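Local atomic coordinates of solute-binding protein (Thermoactinomyces vulgaris, PDB entry 2ZYO), a protein that binds cyclodextrins and linear maltodextrins such as maltotetraose, and probably delivers them to a membrane transporter for uptake. Residues A[18-23]-A[50-55]; A[22-27]-A[73-78]; A[29-34]-A[314-319]. All blocks are in the same frame, centred on the assembly; numbering follows the deposited sequence.

Contact 1 of 3, residues A[18-23]-A[50-55]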
ATOM      1  N   PRO A  18      26.647  -7.921 -19.506  1.00 13.28           N
ATOM      2  CA  PRO A  18      27.258  -7.187 -18.402  1.00 12.34           C
ATOM      3  C   PRO A  18      28.116  -8.106 -17.546  1.00 10.60           C
ATOM      4  O   PRO A  18      27.778  -9.277 -17.370  1.00 10.70           O
ATOM      5  CB  PRO A  18      26.052  -6.690 -17.600  1.00 12.08           C
ATOM      6  CG  PRO A  18      24.971  -7.669 -17.896  1.00 11.61           C
ATOM      7  CD  PRO A  18      25.196  -8.102 -19.316  1.00 13.14           C
ATOM      8  N   ASP A  19      29.224  -7.584 -17.030  1.00 10.66           N
ATOM      9  CA  ASP A  19      30.030  -8.336 -16.078  1.00 10.57           C
ATOM     10  C   ASP A  19      29.272  -8.437 -14.760  1.00  9.67           C
ATOM     11  O   ASP A  19      29.390  -9.428 -14.034  1.00 10.92           O
ATOM     12  CB  ASP A  19      31.393  -7.672 -15.857  1.00 11.38           C
ATOM     13  CG  ASP A  19      31.298  -6.388 -15.053  1.00 12.71           C
ATOM     14  OD1 ASP A  19      30.761  -5.392 -15.575  1.00 13.74           O
ATOM     15  OD2 ASP A  19      31.769  -6.375 -13.898  1.00 15.70           O
ATOM     16  N   LYS A  20      28.491  -7.398 -14.470  1.00 11.80           N
ATOM     17  CA  LYS A  20      27.742  -7.307 -13.229  1.00 10.86           C
ATOM     18  C   LYS A  20      26.479  -6.467 -13.389  1.00  9.65           C
ATOM     19  O   LYS A  20      26.419  -5.547 -14.212  1.00 11.28           O
ATOM     20  CB  LYS A  20      28.618  -6.737 -12.105  1.00 13.37           C
ATOM     21  CG  LYS A  20      28.840  -5.235 -12.156  1.00 16.81           C
ATOM     22  CD  LYS A  20      29.756  -4.751 -11.037  1.00 18.11           C
ATOM     23  CE  LYS A  20      29.065  -4.775  -9.683  1.00 18.55           C
ATOM     24  NZ  LYS A  20      29.852  -4.044  -8.653  1.00 20.90           N
ATOM     25  N   LEU A  21      25.470  -6.812 -12.601  1.00  9.27           N
ATOM     26  CA  LEU A  21      24.286  -5.987 -12.444  1.00  8.79           C
ATOM     27  C   LEU A  21      24.200  -5.611 -10.975  1.00  8.13           C
ATOM     28  O   LEU A  21      24.640  -6.373 -10.112  1.00  9.46           O
ATOM     29  CB  LEU A  21      23.032  -6.744 -12.893  1.00  8.18           C
ATOM     30  CG  LEU A  21      22.958  -7.069 -14.392  1.00  7.94           C
ATOM     31  CD1 LEU A  21      21.882  -8.107 -14.676  1.00  9.82           C
ATOM     32  CD2 LEU A  21      22.738  -5.806 -15.228  1.00  8.64           C
ATOM     33  N   VAL A  22      23.661  -4.428 -10.696  1.00  8.67           N
ATOM     34  CA  VAL A  22      23.561  -3.934  -9.324  1.00  9.11           C
ATOM     35  C   VAL A  22      22.094  -3.819  -8.920  1.00  8.33           C
ATOM     36  O   VAL A  22      21.269  -3.318  -9.685  1.00  7.74           O
ATOM     37  CB  VAL A  22      24.288  -2.572  -9.144  1.00  7.96           C
ATOM     38  CG1 VAL A  22      24.195  -2.084  -7.700  1.00  8.66           C
ATOM     39  CG2 VAL A  22      25.754  -2.679  -9.563  1.00  9.92           C
ATOM     40  N   VAL A  23      21.792  -4.294  -7.714  1.00  8.13           N
ATOM     41  CA  VAL A  23      20.438  -4.282  -7.177  1.00  7.66           C
ATOM     42  C   VAL A  23      20.479  -3.613  -5.806  1.00  8.10           C
ATOM     43  O   VAL A  23      21.325  -3.956  -4.983  1.00  9.67           O
ATOM     44  CB  VAL A  23      19.890  -5.727  -7.038  1.00  8.56           C
ATOM     45  CG1 VAL A  23      18.568  -5.750  -6.301  1.00 10.37           C
ATOM     46  CG2 VAL A  23      19.734  -6.384  -8.409  1.00  8.95           C
ATOM     47  N   GLN A  50      27.726 -11.407 -12.366  1.00  9.58           N
ATOM     48  CA  GLN A  50      27.748 -10.978 -10.971  1.00  9.92           C
ATOM     49  C   GLN A  50      26.513 -10.130 -10.688  1.00 10.06           C
ATOM     50  O   GLN A  50      26.154  -9.270 -11.488  1.00  9.67           O
ATOM     51  CB  GLN A  50      29.010 -10.162 -10.673  1.00 11.14           C
ATOM     52  CG  GLN A  50      29.131  -9.718  -9.212  1.00 15.40           C
ATOM     53  CD  GLN A  50      30.082  -8.552  -9.007  1.00 16.39           C
ATOM     54  OE1 GLN A  50      30.940  -8.268  -9.847  1.00 20.15           O
ATOM     55  NE2 GLN A  50      29.932  -7.867  -7.880  1.00 18.30           N
ATOM     56  N   VAL A  51      25.850 -10.387  -9.564  1.00 11.15           N
ATOM     57  CA  VAL A  51      24.782  -9.498  -9.114  1.00  9.07           C
ATOM     58  C   VAL A  51      25.108  -8.997  -7.713  1.00  9.16           C
ATOM     59  O   VAL A  51      25.093  -9.765  -6.745  1.00 11.12           O
ATOM     60  CB  VAL A  51      23.378 -10.151  -9.162  1.00  9.16           C
ATOM     61  CG1 VAL A  51      22.325  -9.149  -8.715  1.00 10.21           C
ATOM     62  CG2 VAL A  51      23.058 -10.643 -10.566  1.00  9.84           C
ATOM     63  N   GLU A  52      25.427  -7.707  -7.628  1.00 10.63           N
ATOM     64  CA  GLU A  52      25.735  -7.071  -6.358  1.00 11.27           C
ATOM     65  C   GLU A  52      24.464  -6.513  -5.734  1.00 10.84           C
ATOM     66  O   GLU A  52      23.796  -5.660  -6.320  1.00 12.30           O
ATOM     67  CB  GLU A  52      26.763  -5.953  -6.549  1.00 14.44           C
ATOM     68  CG  GLU A  52      27.244  -5.333  -5.236  1.00 17.28           C
ATOM     69  CD  GLU A  52      28.053  -4.061  -5.422  1.00 20.45           C
ATOM     70  OE1 GLU A  52      28.037  -3.478  -6.529  1.00 21.43           O
ATOM     71  OE2 GLU A  52      28.704  -3.634  -4.444  1.00 22.54           O
ATOM     72  N   VAL A  53      24.139  -7.007  -4.545  1.00 11.28           N
ATOM     73  CA  VAL A  53      22.993  -6.521  -3.791  1.00 11.29           C
ATOM     74  C   VAL A  53      23.490  -5.574  -2.707  1.00 11.12           C
ATOM     75  O   VAL A  53      24.211  -5.987  -1.794  1.00 13.43           O
ATOM     76  CB  VAL A  53      22.179  -7.678  -3.166  1.00 10.94           C
ATOM     77  CG1 VAL A  53      20.960  -7.138  -2.428  1.00 12.98           C
ATOM     78  CG2 VAL A  53      21.744  -8.663  -4.240  1.00 12.25           C
ATOM     79  N   VAL A  54      23.096  -4.309  -2.825  1.00 10.65           N
ATOM     80  CA  VAL A  54      23.538  -3.247  -1.924  1.00 10.95           C
ATOM     81  C   VAL A  54      22.385  -2.861  -0.996  1.00 10.80           C
ATOM     82  O   VAL A  54      21.270  -2.628  -1.465  1.00 10.25           O
ATOM     83  CB  VAL A  54      24.014  -2.000  -2.718  1.00 11.92           C
ATOM     84  CG1 VAL A  54      24.549  -0.913  -1.782  1.00 12.97           C
ATOM     85  CG2 VAL A  54      25.076  -2.382  -3.743  1.00 12.14           C
ATOM     86  N   PRO A  55      22.640  -2.813   0.326  1.00 10.45           N
ATOM     87  CA  PRO A  55      21.604  -2.384   1.265  1.00 10.51           C
ATOM     88  C   PRO A  55      21.308  -0.887   1.173  1.00 10.31           C
ATOM     89  O   PRO A  55      22.172  -0.062   1.478  1.00 11.77           O
ATOM     90  CB  PRO A  55      22.203  -2.732   2.631  1.00 11.61           C
ATOM     91  CG  PRO A  55      23.676  -2.683   2.421  1.00 12.78           C
ATOM     92  CD  PRO A  55      23.892  -3.183   1.016  1.00 11.07           C
TER
HETATM   93  O   HOH W   1      32.292  -8.411 -12.190  1.00 15.87           O
HETATM   94  O   HOH W   2      32.616  -5.834  -8.989  1.00 27.31           O
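Val23 and Val51 meet on the face of two neighbouring parallel strands that also carries Leu21 and Val53, methyl against methyl, with Val23 CG2 3.8 Å from Val51 CG1. Both branches owe their position to the first torsion: in Val23, CG2 stands anti to the carbonyl carbon, whereas in Val51, CG1 stands anti to the backbone N (chi1 -178°), and the two methyls converge across the gap. Leu299 of helix 293-302 and Ala40 and Phe43 of helix 30-47 help to cover this face. On the other face the apolar contact is thinner, Val22 CG1 reaching Val54 CG2 at 4.1 Å.

Between the faces runs an in-register parallel ladder. Leu21 N donates to Gln50 O, and Leu21 O receives Glu52 N; one step on, Val23 N donates to Glu52 O at 2.8 Å and Val23 O receives Val54 N. The odd residues of 20-23 thus supply both N-H and C=O to this partner, while Val22 turns its own toward Asp76 and Leu77. The first rung, Gln50 N to Asp19 O, is longer at 3.1 Å.

The polar edge lies beside Val22. Lys20 and Glu52 run alongside each other, and a bend in the lysine chain (chi3 -73°) helps to bring Lys20 NZ 2.9 Å from Glu52 OE1 in a salt bridge that enters from above the carboxylate plane. Gln50 lies next to the same lysine, its OE1 3.6 Å from Lys20 CB. A water donates to both Asp19 OD2 and Gln50 OE1, tying the strand entrance together. Strand 20-25, helix 30-47 and strand 50-55 form a beta-alpha-beta unit with parallel neighbouring strands, a basic building element of the periplasmic-binding-protein fold.

Contact 2 of 3, residues A[22-27]-A[73-78]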
ATOM      1  N   VAL A  22      23.661  -4.428 -10.696  1.00  8.67           N
ATOM      2  CA  VAL A  22      23.561  -3.934  -9.324  1.00  9.11           C
ATOM      3  C   VAL A  22      22.094  -3.819  -8.920  1.00  8.33           C
ATOM      4  O   VAL A  22      21.269  -3.318  -9.685  1.00  7.74           O
ATOM      5  CB  VAL A  22      24.288  -2.572  -9.144  1.00  7.96           C
ATOM      6  CG1 VAL A  22      24.195  -2.084  -7.700  1.00  8.66           C
ATOM      7  CG2 VAL A  22      25.754  -2.679  -9.563  1.00  9.92           C
ATOM      8  N   VAL A  23      21.792  -4.294  -7.714  1.00  8.13           N
ATOM      9  CA  VAL A  23      20.438  -4.282  -7.177  1.00  7.66           C
ATOM     10  C   VAL A  23      20.479  -3.613  -5.806  1.00  8.10           C
ATOM     11  O   VAL A  23      21.325  -3.956  -4.983  1.00  9.67           O
ATOM     12  CB  VAL A  23      19.890  -5.727  -7.038  1.00  8.56           C
ATOM     13  CG1 VAL A  23      18.568  -5.750  -6.301  1.00 10.37           C
ATOM     14  CG2 VAL A  23      19.734  -6.384  -8.409  1.00  8.95           C
ATOM     15  N   TRP A  24      19.586  -2.653  -5.572  1.00  7.48           N
ATOM     16  CA  TRP A  24      19.431  -2.062  -4.240  1.00  8.27           C
ATOM     17  C   TRP A  24      18.224  -2.668  -3.539  1.00  8.99           C
ATOM     18  O   TRP A  24      17.125  -2.693  -4.095  1.00  8.38           O
ATOM     19  CB  TRP A  24      19.270  -0.541  -4.304  1.00  8.98           C
ATOM     20  CG  TRP A  24      20.490   0.218  -4.742  1.00  9.71           C
ATOM     21  CD1 TRP A  24      21.765  -0.257  -4.854  1.00 10.44           C
ATOM     22  CD2 TRP A  24      20.544   1.602  -5.096  1.00  9.69           C
ATOM     23  NE1 TRP A  24      22.608   0.743  -5.281  1.00  9.76           N
ATOM     24  CE2 TRP A  24      21.884   1.897  -5.429  1.00  9.13           C
ATOM     25  CE3 TRP A  24      19.586   2.622  -5.172  1.00 10.75           C
ATOM     26  CZ2 TRP A  24      22.293   3.171  -5.833  1.00 10.27           C
ATOM     27  CZ3 TRP A  24      19.993   3.890  -5.573  1.00  9.72           C
ATOM     28  CH2 TRP A  24      21.334   4.151  -5.901  1.00 10.34           C
ATOM     29  N   GLU A  25      18.437  -3.152  -2.319  1.00  8.72           N
ATOM     30  CA  GLU A  25      17.375  -3.776  -1.537  1.00  9.63           C
ATOM     31  C   GLU A  25      17.334  -3.214  -0.115  1.00 10.58           C
ATOM     32  O   GLU A  25      18.358  -2.776   0.418  1.00 10.41           O
ATOM     33  CB  GLU A  25      17.544  -5.302  -1.523  1.00  8.40           C
ATOM     34  CG  GLU A  25      16.457  -6.086  -0.774  1.00  9.55           C
ATOM     35  CD  GLU A  25      15.058  -5.852  -1.321  1.00  9.06           C
ATOM     36  OE1 GLU A  25      14.562  -6.721  -2.066  1.00 10.24           O
ATOM     37  OE2 GLU A  25      14.452  -4.802  -1.015  1.00  9.95           O
ATOM     38  N   ASN A  26      16.140  -3.240   0.476  1.00 11.52           N
ATOM     39  CA  ASN A  26      15.872  -2.730   1.825  1.00 15.53           C
ATOM     40  C   ASN A  26      16.980  -3.007   2.837  1.00 19.19           C
ATOM     41  O   ASN A  26      17.390  -4.152   3.024  1.00 22.14           O
ATOM     42  CB  ASN A  26      14.544  -3.298   2.339  1.00 15.56           C
ATOM     43  CG  ASN A  26      14.059  -2.612   3.605  1.00 17.97           C
ATOM     44  OD1 ASN A  26      14.643  -1.628   4.060  1.00 20.40           O
ATOM     45  ND2 ASN A  26      12.976  -3.127   4.173  1.00 19.60           N
ATOM     46  N   ALA A  27      17.444  -1.943   3.488  1.00 22.33           N
ATOM     47  CA  ALA A  27      18.559  -2.025   4.430  1.00 23.66           C
ATOM     48  C   ALA A  27      18.129  -2.350   5.861  1.00 24.37           C
ATOM     49  O   ALA A  27      18.915  -2.911   6.627  1.00 24.07           O
ATOM     50  CB  ALA A  27      19.364  -0.734   4.403  1.00 22.86           C
ATOM     51  N   LYS A  73      27.138   5.397 -10.818  1.00 15.85           N
ATOM     52  CA  LYS A  73      27.295   4.483  -9.684  1.00 15.88           C
ATOM     53  C   LYS A  73      25.950   3.937  -9.196  1.00 14.68           C
ATOM     54  O   LYS A  73      25.865   3.325  -8.127  1.00 15.56           O
ATOM     55  CB  LYS A  73      28.020   5.194  -8.536  1.00 19.22           C
ATOM     56  CG  LYS A  73      29.368   5.797  -8.911  1.00 21.98           C
ATOM     57  CD  LYS A  73      29.851   6.750  -7.833  1.00 24.71           C
ATOM     58  CE  LYS A  73      31.041   7.562  -8.311  1.00 26.35           C
ATOM     59  NZ  LYS A  73      31.574   8.448  -7.239  1.00 26.30           N
ATOM     60  N   GLY A  74      24.902   4.161  -9.984  1.00 12.81           N
ATOM     61  CA  GLY A  74      23.560   3.742  -9.605  1.00 11.88           C
ATOM     62  C   GLY A  74      23.293   2.268  -9.837  1.00  9.73           C
ATOM     63  O   GLY A  74      23.995   1.607 -10.611  1.00 12.44           O
ATOM     64  N   ALA A  75      22.268   1.757  -9.160  1.00  8.58           N
ATOM     65  CA  ALA A  75      21.803   0.387  -9.354  1.00  8.64           C
ATOM     66  C   ALA A  75      21.104   0.222 -10.694  1.00  8.07           C
ATOM     67  O   ALA A  75      20.572   1.180 -11.247  1.00  9.15           O
ATOM     68  CB  ALA A  75      20.861  -0.006  -8.239  1.00  8.15           C
ATOM     69  N   ASP A  76      21.103  -1.001 -11.211  1.00  7.92           N
ATOM     70  CA  ASP A  76      20.305  -1.319 -12.386  1.00  8.60           C
ATOM     71  C   ASP A  76      18.849  -1.519 -11.983  1.00  8.18           C
ATOM     72  O   ASP A  76      17.937  -1.022 -12.651  1.00  8.71           O
ATOM     73  CB  ASP A  76      20.857  -2.558 -13.087  1.00  8.89           C
ATOM     74  CG  ASP A  76      22.260  -2.341 -13.613  1.00  9.95           C
ATOM     75  OD1 ASP A  76      22.407  -1.653 -14.643  1.00 10.83           O
ATOM     76  OD2 ASP A  76      23.217  -2.846 -12.991  1.00 11.81           O
ATOM     77  N   LEU A  77      18.644  -2.234 -10.879  1.00  8.07           N
ATOM     78  CA  LEU A  77      17.305  -2.455 -10.344  1.00  7.71           C
ATOM     79  C   LEU A  77      17.155  -1.798  -8.981  1.00  7.94           C
ATOM     80  O   LEU A  77      18.025  -1.927  -8.118  1.00  8.74           O
ATOM     81  CB  LEU A  77      16.986  -3.952 -10.251  1.00  6.95           C
ATOM     82  CG  LEU A  77      17.018  -4.804 -11.528  1.00  7.67           C
ATOM     83  CD1 LEU A  77      16.522  -6.204 -11.217  1.00  9.08           C
ATOM     84  CD2 LEU A  77      16.198  -4.187 -12.658  1.00  8.19           C
ATOM     85  N   VAL A  78      16.044  -1.085  -8.812  1.00  8.05           N
ATOM     86  CA  VAL A  78      15.724  -0.388  -7.568  1.00  7.55           C
ATOM     87  C   VAL A  78      14.308  -0.755  -7.128  1.00  7.34           C
ATOM     88  O   VAL A  78      13.553  -1.364  -7.891  1.00  8.32           O
ATOM     89  CB  VAL A  78      15.849   1.150  -7.720  1.00  7.05           C
ATOM     90  CG1 VAL A  78      17.309   1.554  -7.930  1.00  9.29           C
ATOM     91  CG2 VAL A  78      14.978   1.658  -8.870  1.00  9.44           C
TER
HETATM   92  O   HOH W   3      25.370   1.087  -6.101  1.00 20.06           O
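Val22 O takes two backbone N-H groups from the other segment, those of Asp76 and Leu77, where strand 20-25 meets the start of strand 77-81 in the core of a periplasmic-binding-protein fold. The two donors differ: Leu77 N comes nearly straight on (N-H...O 170°), whereas Asp76 N, though nearer to Val22 O at 2.8 Å, makes a bent bond and lies tilted from the carbonyl plane. Trp24 N returns a bond to Leu77 O, completing the bridge around Val23.

A side chain supplies the next polar link. Asp76 OD2 accepts Val22 N at 2.8 Å through its anti lone pair, so Asp76 receives a bond from Val22 with its carboxylate and gives one back with its backbone N-H. Its other oxygen, OD1, is bonded to Ser290 OG, which probably limits rotation of the carboxylate.

Apolar packing gathers round Trp24. With CG beside the backbone N (chi1 -68°), the indole reaches alongside Val78, whose CG1 is 3.7 Å from Trp24 CE3. Helix 61-71 adds Gln61, Lys64 and Asp68 around the ring. At the indole edge a water lies in the ring plane, accepting from Trp24 NE1 and donating to Lys73 O. The CH-pi contact is nearly vertical: Ala75 CB sits 3.3 Å from the centroid of the five-membered ring of Trp24, only 1° off its normal.

Contact 3 of 3, residues A[29-34]-A[314-319]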
ATOM      1  N   ASP A  29      15.379  -4.233   6.866  1.00 27.78           N
ATOM      2  CA  ASP A  29      14.808  -5.564   7.024  1.00 26.27           C
ATOM      3  C   ASP A  29      15.802  -6.616   6.544  1.00 25.23           C
ATOM      4  O   ASP A  29      16.130  -6.685   5.353  1.00 23.36           O
ATOM      5  CB  ASP A  29      13.477  -5.677   6.269  1.00 28.24           C
ATOM      6  CG  ASP A  29      12.698  -6.937   6.626  1.00 28.21           C
ATOM      7  OD1 ASP A  29      11.449  -6.903   6.577  1.00 30.55           O
ATOM      8  OD2 ASP A  29      13.324  -7.964   6.955  1.00 31.51           O
ATOM      9  N   GLY A  30      16.270  -7.430   7.488  1.00 23.02           N
ATOM     10  CA  GLY A  30      17.250  -8.479   7.220  1.00 21.90           C
ATOM     11  C   GLY A  30      16.768  -9.561   6.273  1.00 19.62           C
ATOM     12  O   GLY A  30      17.487  -9.937   5.347  1.00 18.88           O
ATOM     13  N   VAL A  31      15.554 -10.060   6.499  1.00 19.33           N
ATOM     14  CA  VAL A  31      15.007 -11.156   5.684  1.00 19.39           C
ATOM     15  C   VAL A  31      14.687 -10.746   4.239  1.00 18.71           C
ATOM     16  O   VAL A  31      14.846 -11.551   3.317  1.00 19.16           O
ATOM     17  CB  VAL A  31      13.786 -11.873   6.346  1.00 20.73           C
ATOM     18  CG1 VAL A  31      14.173 -12.450   7.701  1.00 22.14           C
ATOM     19  CG2 VAL A  31      12.576 -10.946   6.469  1.00 21.06           C
ATOM     20  N   GLN A  32      14.243  -9.504   4.049  1.00 17.11           N
ATOM     21  CA  GLN A  32      13.990  -8.975   2.709  1.00 16.68           C
ATOM     22  C   GLN A  32      15.290  -8.900   1.920  1.00 15.54           C
ATOM     23  O   GLN A  32      15.332  -9.261   0.742  1.00 15.39           O
ATOM     24  CB  GLN A  32      13.343  -7.588   2.772  1.00 18.08           C
ATOM     25  CG  GLN A  32      11.884  -7.589   3.205  1.00 19.86           C
ATOM     26  CD  GLN A  32      11.244  -6.214   3.115  1.00 22.57           C
ATOM     27  OE1 GLN A  32      11.341  -5.531   2.094  1.00 23.73           O
ATOM     28  NE2 GLN A  32      10.565  -5.811   4.183  1.00 24.13           N
ATOM     29  N   LEU A  33      16.346  -8.433   2.586  1.00 16.28           N
ATOM     30  CA  LEU A  33      17.662  -8.294   1.973  1.00 16.64           C
ATOM     31  C   LEU A  33      18.254  -9.652   1.606  1.00 16.84           C
ATOM     32  O   LEU A  33      18.716  -9.849   0.482  1.00 16.65           O
ATOM     33  CB  LEU A  33      18.610  -7.522   2.901  1.00 17.32           C
ATOM     34  CG  LEU A  33      20.037  -7.229   2.421  1.00 17.77           C
ATOM     35  CD1 LEU A  33      20.056  -6.262   1.239  1.00 19.64           C
ATOM     36  CD2 LEU A  33      20.889  -6.690   3.565  1.00 19.93           C
ATOM     37  N   ASN A  34      18.225 -10.583   2.555  1.00 16.94           N
ATOM     38  CA  ASN A  34      18.796 -11.911   2.340  1.00 16.69           C
ATOM     39  C   ASN A  34      18.042 -12.748   1.304  1.00 15.11           C
ATOM     40  O   ASN A  34      18.657 -13.546   0.596  1.00 14.12           O
ATOM     41  CB  ASN A  34      18.945 -12.664   3.663  1.00 21.77           C
ATOM     42  CG  ASN A  34      19.843 -11.936   4.653  1.00 24.44           C
ATOM     43  OD1 ASN A  34      20.746 -11.190   4.268  1.00 26.07           O
ATOM     44  ND2 ASN A  34      19.595 -12.153   5.938  1.00 26.60           N
ATOM     45  N   LYS A 314       7.454 -16.876   1.951  1.00 11.01           N
ATOM     46  CA  LYS A 314       7.739 -17.741   3.095  1.00 12.58           C
ATOM     47  C   LYS A 314       8.782 -17.132   4.038  1.00 13.26           C
ATOM     48  O   LYS A 314       8.700 -17.308   5.256  1.00 15.10           O
ATOM     49  CB  LYS A 314       8.153 -19.141   2.627  1.00 12.72           C
ATOM     50  CG  LYS A 314       7.021 -19.916   1.951  1.00 15.63           C
ATOM     51  CD  LYS A 314       7.504 -21.235   1.368  1.00 19.91           C
ATOM     52  CE  LYS A 314       6.441 -21.869   0.487  1.00 22.64           C
ATOM     53  NZ  LYS A 314       6.915 -23.136  -0.135  1.00 23.60           N
ATOM     54  N   GLU A 315       9.742 -16.401   3.471  1.00 13.19           N
ATOM     55  CA  GLU A 315      10.779 -15.736   4.257  1.00 13.81           C
ATOM     56  C   GLU A 315      10.301 -14.432   4.895  1.00 14.29           C
ATOM     57  O   GLU A 315      10.543 -14.193   6.080  1.00 15.57           O
ATOM     58  CB  GLU A 315      12.017 -15.447   3.399  1.00 14.29           C
ATOM     59  CG  GLU A 315      12.939 -16.630   3.167  1.00 19.20           C
ATOM     60  CD  GLU A 315      14.389 -16.203   3.008  1.00 18.81           C
ATOM     61  OE1 GLU A 315      15.103 -16.109   4.028  1.00 20.79           O
ATOM     62  OE2 GLU A 315      14.823 -15.963   1.865  1.00 19.69           O
ATOM     63  N   THR A 316       9.626 -13.597   4.105  1.00 13.60           N
ATOM     64  CA  THR A 316       9.301 -12.224   4.516  1.00 13.15           C
ATOM     65  C   THR A 316       7.886 -12.039   5.061  1.00 13.48           C
ATOM     66  O   THR A 316       7.627 -11.079   5.795  1.00 14.46           O
ATOM     67  CB  THR A 316       9.478 -11.216   3.356  1.00 12.85           C
ATOM     68  OG1 THR A 316       8.477 -11.455   2.359  1.00 12.29           O
ATOM     69  CG2 THR A 316      10.869 -11.324   2.733  1.00 13.07           C
ATOM     70  N   GLY A 317       6.973 -12.929   4.681  1.00 12.65           N
ATOM     71  CA  GLY A 317       5.570 -12.825   5.083  1.00 12.89           C
ATOM     72  C   GLY A 317       4.769 -11.827   4.263  1.00 12.89           C
ATOM     73  O   GLY A 317       3.576 -11.624   4.512  1.00 14.06           O
ATOM     74  N   GLU A 318       5.424 -11.203   3.285  1.00 12.37           N
ATOM     75  CA  GLU A 318       4.777 -10.237   2.401  1.00 12.05           C
ATOM     76  C   GLU A 318       4.092 -10.961   1.251  1.00 10.88           C
ATOM     77  O   GLU A 318       4.704 -11.794   0.576  1.00  9.33           O
ATOM     78  CB  GLU A 318       5.785  -9.212   1.867  1.00 13.04           C
ATOM     79  CG  GLU A 318       6.509  -8.405   2.947  1.00 14.83           C
ATOM     80  CD  GLU A 318       7.270  -7.205   2.395  1.00 17.34           C
ATOM     81  OE1 GLU A 318       7.766  -7.267   1.249  1.00 16.43           O
ATOM     82  OE2 GLU A 318       7.375  -6.186   3.112  1.00 21.03           O
ATOM     83  N   ILE A 319       2.819 -10.639   1.039  1.00 10.51           N
ATOM     84  CA  ILE A 319       2.004 -11.287   0.013  1.00  8.89           C
ATOM     85  C   ILE A 319       2.495 -10.944  -1.393  1.00  8.53           C
ATOM     86  O   ILE A 319       2.536  -9.774  -1.761  1.00  9.03           O
ATOM     87  CB  ILE A 319       0.510 -10.896   0.150  1.00 11.10           C
ATOM     88  CG1 ILE A 319      -0.014 -11.291   1.532  1.00 13.05           C
ATOM     89  CG2 ILE A 319      -0.326 -11.551  -0.951  1.00 12.22           C
ATOM     90  CD1 ILE A 319      -1.323 -10.625   1.908  1.00 15.19           C
TER
HETATM   91  O   HOH W   4       8.856  -8.501   5.623  1.00 24.87           O
HETATM   92  O   HOH W   5      16.303 -14.033   4.305  1.00 27.07           O
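Gln32 and Thr316 cross at about a right angle, the methyl CG2 of Thr316 resting 3.9 Å from Gln32 CG. Thr316 divides its two branches between different tasks: CG2, anti to the carbonyl carbon, faces helix 30-47, while OG1 (chi1 69°) turns to its own chain. There OG1 accepts Glu318 N in an ST turn and also bonds Arg312 O, where helix 306-316 ends. Val31 approaches from the preceding position of its helix, with Val31 CG2 4.0 Å from Thr316 CA and close to Glu315 O.

Beyond CG the Gln32 chain is extended and carries its amide across the end of Glu318, again at roughly a right angle, with amide and carboxylate planes 46° apart. Although Gln32 NE2 is 3.4 Å from Glu318 OE2, the angle is too poor for a hydrogen bond. Gln32 NE2 instead donates to Asp29 OD1 at 2.8 Å, arriving from above the carboxylate plane. Asp29 is the N-cap of helix 30-47, and its OD2 accepts weakly from Val31 N and Gln32 N. Replacing this glutamine, an alanine here is likely to leave Asp29 OD1 without its amide donor and to open a gap beside the Thr316 methyl.

No direct hydrogen bond spans the segments; a water donating to both Asp29 OD1 and Thr316 O makes a polar link. Glu318 is paired with Arg312 and Lys282, whose positive charges probably ease its nearness to Asp29, Asp29 OD1 and Glu318 OE2 being 5.4 Å apart. The start of helix 30-47 thereby packs against the end of helix 306-316, with Lys282 of strand 278-287 bonded to Glu318 and weakly to Gln32 OE1, and Ala127 of strand 120-136 touching Glu318.

From the N terminus, strand 20-25 enters first and takes part in two contacts. Contact 1 closes the shorter loop, running through helix 30-47 and back to strand 50-55; contact 2 starts from the same strand, shares Val22 and Val23, and closes a longer one through helix 61-71 to strand 77-81. Strand 20-25 therefore lies between two partners. Contact 3 leaves from the helix joining the strands of contact 1 and returns some 280 residues later, so its span crosses both others. Leu33 on Val53 and Pro55, and Gln32 on Asn26, seat helix 30-47 against the strand layer, while contact 3 itself ties the late helix 306-316 to the start of helix 30-47.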